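Local coordinates for putative capsular polysaccharide biosynthesis protein (Streptococcus pneumoniae serotype 4, PDB 6EWJ), which probably acts as a pyridoxal phosphate-dependent sugar aminotransferase in the biosynthesis of pneumococcal teichoic acid, at residues V204-T209 / S317-I322. Residues are numbered along the deposited sequence; the frame is centred on the assembly and turned at random.
Sequences VKNFTT and SRHLYI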
loop_
_atom_site.group_PDB
_atom_site.type_symbol
_atom_site.label_atom_id
_atom_site.label_comp_id
_atom_site.label_asym_id
_atom_site.label_seq_id
_atom_site.Cartn_x
_atom_site.Cartn_y
_atom_site.Cartn_z
ATOM N N VAL A 204 7.308 2.371 -14.942
ATOM C CA VAL A 204 8.385 2.925 -15.722
ATOM C C VAL A 204 9.720 2.155 -15.555
ATOM O O VAL A 204 10.719 2.546 -16.158
ATOM C CB VAL A 204 8.590 4.458 -15.485
ATOM C CG1 VAL A 204 7.264 5.213 -15.581
ATOM C CG2 VAL A 204 9.279 4.794 -14.154
ATOM N N LYS A 205 9.723 1.064 -14.781
ATOM C CA LYS A 205 10.958 0.319 -14.489
ATOM C C LYS A 205 11.235 -0.790 -15.531
ATOM O O LYS A 205 10.376 -1.051 -16.410
ATOM C CB LYS A 205 10.934 -0.199 -13.047
ATOM C CG LYS A 205 11.839 0.576 -12.130
ATOM C CD LYS A 205 11.359 1.997 -11.976
ATOM C CE LYS A 205 12.213 2.817 -11.085
ATOM N NZ LYS A 205 11.670 4.184 -10.979
ATOM N N ASN A 206 12.451 -1.359 -15.539
ATOM C CA ASN A 206 12.798 -2.368 -16.538
ATOM C C ASN A 206 11.842 -3.561 -16.514
ATOM O O ASN A 206 11.546 -4.149 -17.559
ATOM C CB ASN A 206 14.187 -2.961 -16.327
ATOM C CG ASN A 206 15.309 -2.060 -16.800
ATOM O OD1 ASN A 206 15.111 -0.848 -16.950
ATOM N ND2 ASN A 206 16.517 -2.645 -16.968
ATOM N N PHE A 207 11.417 -3.924 -15.319
ATOM C CA PHE A 207 10.524 -5.079 -15.034
ATOM C C PHE A 207 9.360 -4.442 -14.328
ATOM O O PHE A 207 9.544 -3.766 -13.339
ATOM C CB PHE A 207 11.321 -6.045 -14.119
ATOM C CG PHE A 207 10.527 -7.239 -13.587
ATOM C CD1 PHE A 207 9.612 -7.092 -12.531
ATOM C CD2 PHE A 207 10.788 -8.512 -14.063
ATOM C CE1 PHE A 207 8.922 -8.197 -12.015
ATOM C CE2 PHE A 207 10.108 -9.593 -13.553
ATOM C CZ PHE A 207 9.164 -9.445 -12.549
ATOM N N THR A 208 8.135 -4.632 -14.844
ATOM C CA THR A 208 7.006 -3.917 -14.330
ATOM C C THR A 208 5.824 -4.797 -13.964
ATOM O O THR A 208 5.486 -5.767 -14.649
ATOM C CB THR A 208 6.556 -2.774 -15.268
ATOM O OG1 THR A 208 5.687 -1.907 -14.537
ATOM C CG2 THR A 208 5.861 -3.269 -16.481
ATOM N N THR A 209 5.196 -4.422 -12.871
ATOM C CA THR A 209 3.849 -4.938 -12.567
ATOM C C THR A 209 2.884 -3.775 -12.441
ATOM O O THR A 209 1.901 -3.885 -11.698
ATOM C CB THR A 209 3.892 -5.826 -11.284
ATOM O OG1 THR A 209 4.286 -5.044 -10.146
ATOM C CG2 THR A 209 4.824 -6.970 -11.452
ATOM N N SER A 317 21.858 -3.390 -15.395
ATOM C CA SER A 317 20.575 -3.741 -16.057
ATOM C C SER A 317 20.126 -2.719 -17.091
ATOM O O SER A 317 19.189 -2.972 -17.817
ATOM C CB SER A 317 19.454 -3.960 -15.018
ATOM O OG SER A 317 19.349 -2.819 -14.167
ATOM N N ARG A 318 20.778 -1.546 -17.118
ATOM C CA ARG A 318 20.595 -0.522 -18.142
ATOM C C ARG A 318 19.187 0.044 -18.095
ATOM O O ARG A 318 18.410 -0.053 -19.074
ATOM C CB ARG A 318 20.970 -1.038 -19.519
ATOM C CG ARG A 318 22.457 -1.402 -19.611
ATOM C CD ARG A 318 22.802 -2.065 -20.917
ATOM N NE ARG A 318 24.224 -2.391 -21.015
ATOM C CZ ARG A 318 24.825 -3.484 -20.529
ATOM N NH1 ARG A 318 24.124 -4.403 -19.835
ATOM N NH2 ARG A 318 26.129 -3.644 -20.719
ATOM N N HIS A 319 18.858 0.555 -16.917
ATOM C CA HIS A 319 17.510 1.158 -16.664
ATOM C C HIS A 319 17.354 2.622 -17.114
ATOM O O HIS A 319 16.382 2.964 -17.775
ATOM C CB HIS A 319 17.168 1.054 -15.177
ATOM C CG HIS A 319 15.904 1.754 -14.842
ATOM N ND1 HIS A 319 14.730 1.507 -15.516
ATOM C CD2 HIS A 319 15.664 2.803 -14.035
ATOM C CE1 HIS A 319 13.810 2.349 -15.097
ATOM N NE2 HIS A 319 14.352 3.130 -14.186
ATOM N N LEU A 320 18.357 3.444 -16.828
ATOM C CA LEU A 320 18.400 4.839 -17.326
ATOM C C LEU A 320 19.669 5.149 -18.100
ATOM O O LEU A 320 20.786 4.738 -17.687
ATOM C CB LEU A 320 18.345 5.799 -16.161
ATOM C CG LEU A 320 17.052 5.732 -15.302
ATOM C CD1 LEU A 320 17.273 6.596 -14.081
ATOM C CD2 LEU A 320 15.816 6.150 -16.072
ATOM N N TYR A 321 19.515 5.902 -19.188
ATOM C CA TYR A 321 20.649 6.433 -19.877
ATOM C C TYR A 321 20.950 7.855 -19.395
ATOM O O TYR A 321 20.595 8.866 -20.020
ATOM C CB TYR A 321 20.482 6.373 -21.391
ATOM C CG TYR A 321 21.804 6.436 -22.105
ATOM C CD1 TYR A 321 22.644 5.329 -22.119
ATOM C CD2 TYR A 321 22.233 7.601 -22.730
ATOM C CE1 TYR A 321 23.873 5.387 -22.760
ATOM C CE2 TYR A 321 23.461 7.670 -23.416
ATOM C CZ TYR A 321 24.273 6.569 -23.398
ATOM O OH TYR A 321 25.449 6.631 -24.048
ATOM N N ILE A 322 21.645 7.882 -18.277
ATOM C CA ILE A 322 22.103 9.108 -17.648
ATOM C C ILE A 322 23.322 9.671 -18.390
ATOM O O ILE A 322 24.306 8.931 -18.652
ATOM C CB ILE A 322 22.382 8.858 -16.143
ATOM C CG1 ILE A 322 21.018 8.502 -15.474
ATOM C CG2 ILE A 322 23.119 10.067 -15.538
ATOM C CD1 ILE A 322 20.934 8.484 -13.963
HETATM O O HOH W 1 12.760 5.057 -13.411
#
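With CG trans to the backbone N (chi1 174°), the imidazole of H319 reaches the amide of N206, whose own CG stands opposite the carbonyl carbon, beside the backbone N. H319 ND1 donates to N206 OD1 at 2.8 Å, with an N-H...O angle of 149°. The oxygen lies close to the imidazole plane, yet the donor approaches from above the carbonyl plane, and amide and ring are turned 59° apart. On its other arm the same amide gives a weak hydrogen bond from ND2 to S317 O (2.8 Å), so both polar atoms of N206 engage the 317-322 segment, which together limit rotation of the amide. Also at the ring edge, V204 O sits 3.3 Å from H319 CE1.

K205, the predicted Schiff-base lysine, bends at chi2 and runs its methylenes obliquely past the CE1-NE2 corner, on one side of the ring plane, CE reaching 3.8 Å from H319 NE2. A water bridges K205 NZ and H319 NE2: it accepts from NZ at 2.8 Å and lies 2.6 Å from NE2, near the ring plane. H319 thus ties segment 317-322 to the loop of K205 in this cofactor-free active site, and its ring also meets that of H179, a pyridoxal phosphate-binding residue.

S317 OG bonds to S183 OG, while R318 O is held by R288 NH1 of helix 268-299. The lysine loop runs between strands 196-200 and 213-217 of the large mixed sheet; residues 317-322 run into strand 321-325, central in the small antiparallel sheet, and helix 268-299 packs against N206 through Y281 and R288.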